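Local coordinates for hydrogenase (NiFe) small subunit HydA (Allochromatium vinosum, PDB 3MYR), which probably takes part in hydrogen oxidation as the electron-transferring subunit of a heterodimeric hydrogenase, carrying two [4Fe-4S] clusters and one [3Fe-4S] cluster, at residues C17-S20 against L21-H25. Sequence-based numbering, arbitrary orientation.
Sequences CTES and LTRAH. With SF4 (iron/sulfur cluster), chain I.
Arg23 folds back along helix 16-23 to form an i to i+4 salt bridge with Glu19. Its CB lies 3.3 Å from Ser20 O, and its CG 3.4 Å from Glu19 O. The bend at chi2 (-62°) carries CD outward; CD and NE pass Glu19 O at longer range, and from NE on the chain turns back, bringing CZ near Glu19 OE2. The guanidinium thus lays one face over the Glu19 carbonyl group, while Glu19 OE2 sits at its edge, in plane. Arg23 NH1 donates a nearly straight bond to Glu19 OE2 (2.7 Å, 167°); Arg23 NH2 adds a weak one to the same Glu19 OE2 (3.3 Å). An alanine here would take away this guanidinium and is likely to leave the buried Glu19 carboxylate without its charge partner. Thr22 OG1 bonds Glu19 O (2.7 Å). Nearer the helix start, Cys17 SG binds FE2 of a [4Fe-4S] cluster (2.3 Å), whose other ligands are Cys14, Cys113 and Cys147. Thr18 OG1 bonds His42, and Ser20 OG the carbonyl of Pro149. The helix packs between strands 5-10 and 69-77, helix 151-164 and the large subunit, whose Gln198 and Arg199 both bond Thr22 O, Gln198 also weakly holding Arg23 NH1.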
loop_
_atom_site.group_PDB
_atom_site.type_symbol
_atom_site.label_atom_id
_atom_site.label_comp_id
_atom_site.label_asym_id
_atom_site.label_seq_id
_atom_site.Cartn_x
_atom_site.Cartn_y
_atom_site.Cartn_z
ATOM N N CYS A 17 3.602 -8.524 0.473
ATOM C CA CYS A 17 3.844 -9.819 -0.132
ATOM C C CYS A 17 2.909 -10.054 -1.293
ATOM O O CYS A 17 3.295 -10.654 -2.302
ATOM C CB CYS A 17 3.782 -10.971 0.940
ATOM S SG CYS A 17 5.100 -10.782 2.206
ATOM N N THR A 18 1.643 -9.623 -1.171
ATOM C CA THR A 18 0.755 -9.718 -2.320
ATOM C C THR A 18 1.202 -8.797 -3.471
ATOM O O THR A 18 1.178 -9.189 -4.632
ATOM C CB THR A 18 -0.744 -9.349 -1.874
ATOM O OG1 THR A 18 -1.239 -10.495 -1.172
ATOM C CG2 THR A 18 -1.618 -9.037 -3.123
ATOM N N GLU A 19 1.664 -7.578 -3.134
ATOM C CA GLU A 19 2.109 -6.673 -4.191
ATOM C C GLU A 19 3.262 -7.348 -4.884
ATOM O O GLU A 19 3.358 -7.280 -6.086
ATOM C CB GLU A 19 2.566 -5.289 -3.668
ATOM C CG GLU A 19 1.361 -4.496 -3.179
ATOM C CD GLU A 19 0.600 -3.778 -4.304
ATOM O OE1 GLU A 19 -0.404 -3.131 -3.952
ATOM O OE2 GLU A 19 0.992 -3.748 -5.501
ATOM N N SER A 20 4.161 -7.951 -4.109
ATOM C CA SER A 20 5.343 -8.576 -4.701
ATOM C C SER A 20 4.880 -9.646 -5.729
ATOM O O SER A 20 5.339 -9.706 -6.881
ATOM C CB SER A 20 6.199 -9.255 -3.616
ATOM O OG SER A 20 7.338 -9.808 -4.229
ATOM N N LEU A 21 3.970 -10.508 -5.303
ATOM C CA LEU A 21 3.396 -11.535 -6.191
ATOM C C LEU A 21 2.896 -10.928 -7.515
ATOM O O LEU A 21 3.083 -11.514 -8.573
ATOM C CB LEU A 21 2.192 -12.215 -5.491
ATOM C CG LEU A 21 1.342 -13.192 -6.339
ATOM C CD1 LEU A 21 2.108 -14.424 -6.837
ATOM C CD2 LEU A 21 0.037 -13.598 -5.563
ATOM N N THR A 22 2.209 -9.779 -7.453
ATOM C CA THR A 22 1.735 -9.120 -8.720
ATOM C C THR A 22 2.880 -8.575 -9.557
ATOM O O THR A 22 2.705 -8.354 -10.751
ATOM C CB THR A 22 0.752 -7.905 -8.497
ATOM O OG1 THR A 22 1.521 -6.785 -8.032
ATOM C CG2 THR A 22 -0.345 -8.234 -7.492
ATOM N N ARG A 23 4.068 -8.414 -8.962
ATOM C CA ARG A 23 5.208 -7.956 -9.787
ATOM C C ARG A 23 5.826 -9.012 -10.690
ATOM O O ARG A 23 6.571 -8.661 -11.628
ATOM C CB ARG A 23 6.347 -7.325 -8.939
ATOM C CG ARG A 23 5.879 -6.143 -8.051
ATOM C CD ARG A 23 5.312 -4.923 -8.840
ATOM N NE ARG A 23 5.115 -3.889 -7.807
ATOM C CZ ARG A 23 4.051 -3.706 -7.055
ATOM N NH1 ARG A 23 2.845 -4.234 -7.377
ATOM N NH2 ARG A 23 4.186 -2.911 -5.987
ATOM N N ALA A 24 5.607 -10.286 -10.373
ATOM C CA ALA A 24 6.373 -11.364 -10.990
ATOM C C ALA A 24 6.095 -11.411 -12.494
ATOM O O ALA A 24 4.908 -11.458 -12.925
ATOM C CB ALA A 24 6.005 -12.746 -10.339
ATOM N N HIS A 25 7.166 -11.524 -13.276
ATOM C CA HIS A 25 7.042 -11.481 -14.737
ATOM C C HIS A 25 6.804 -12.869 -15.310
ATOM O O HIS A 25 6.324 -12.976 -16.418
ATOM C CB HIS A 25 8.328 -10.841 -15.303
ATOM C CG HIS A 25 8.335 -10.623 -16.786
ATOM N ND1 HIS A 25 7.612 -9.600 -17.404
ATOM C CD2 HIS A 25 9.035 -11.239 -17.786
ATOM C CE1 HIS A 25 7.808 -9.649 -18.723
ATOM N NE2 HIS A 25 8.676 -10.622 -18.979
HETATM FE FE1 SF4 I . 7.418 -7.485 5.055
HETATM FE FE2 SF4 I . 5.600 -9.191 3.799
HETATM FE FE3 SF4 I . 5.637 -8.916 6.610
HETATM FE FE4 SF4 I . 4.833 -6.819 4.638
HETATM S S1 SF4 I . 3.726 -8.901 5.229
HETATM S S2 SF4 I . 5.934 -6.685 6.590
HETATM S S3 SF4 I . 6.469 -7.141 3.083
HETATM S S4 SF4 I . 7.304 -9.725 5.319
#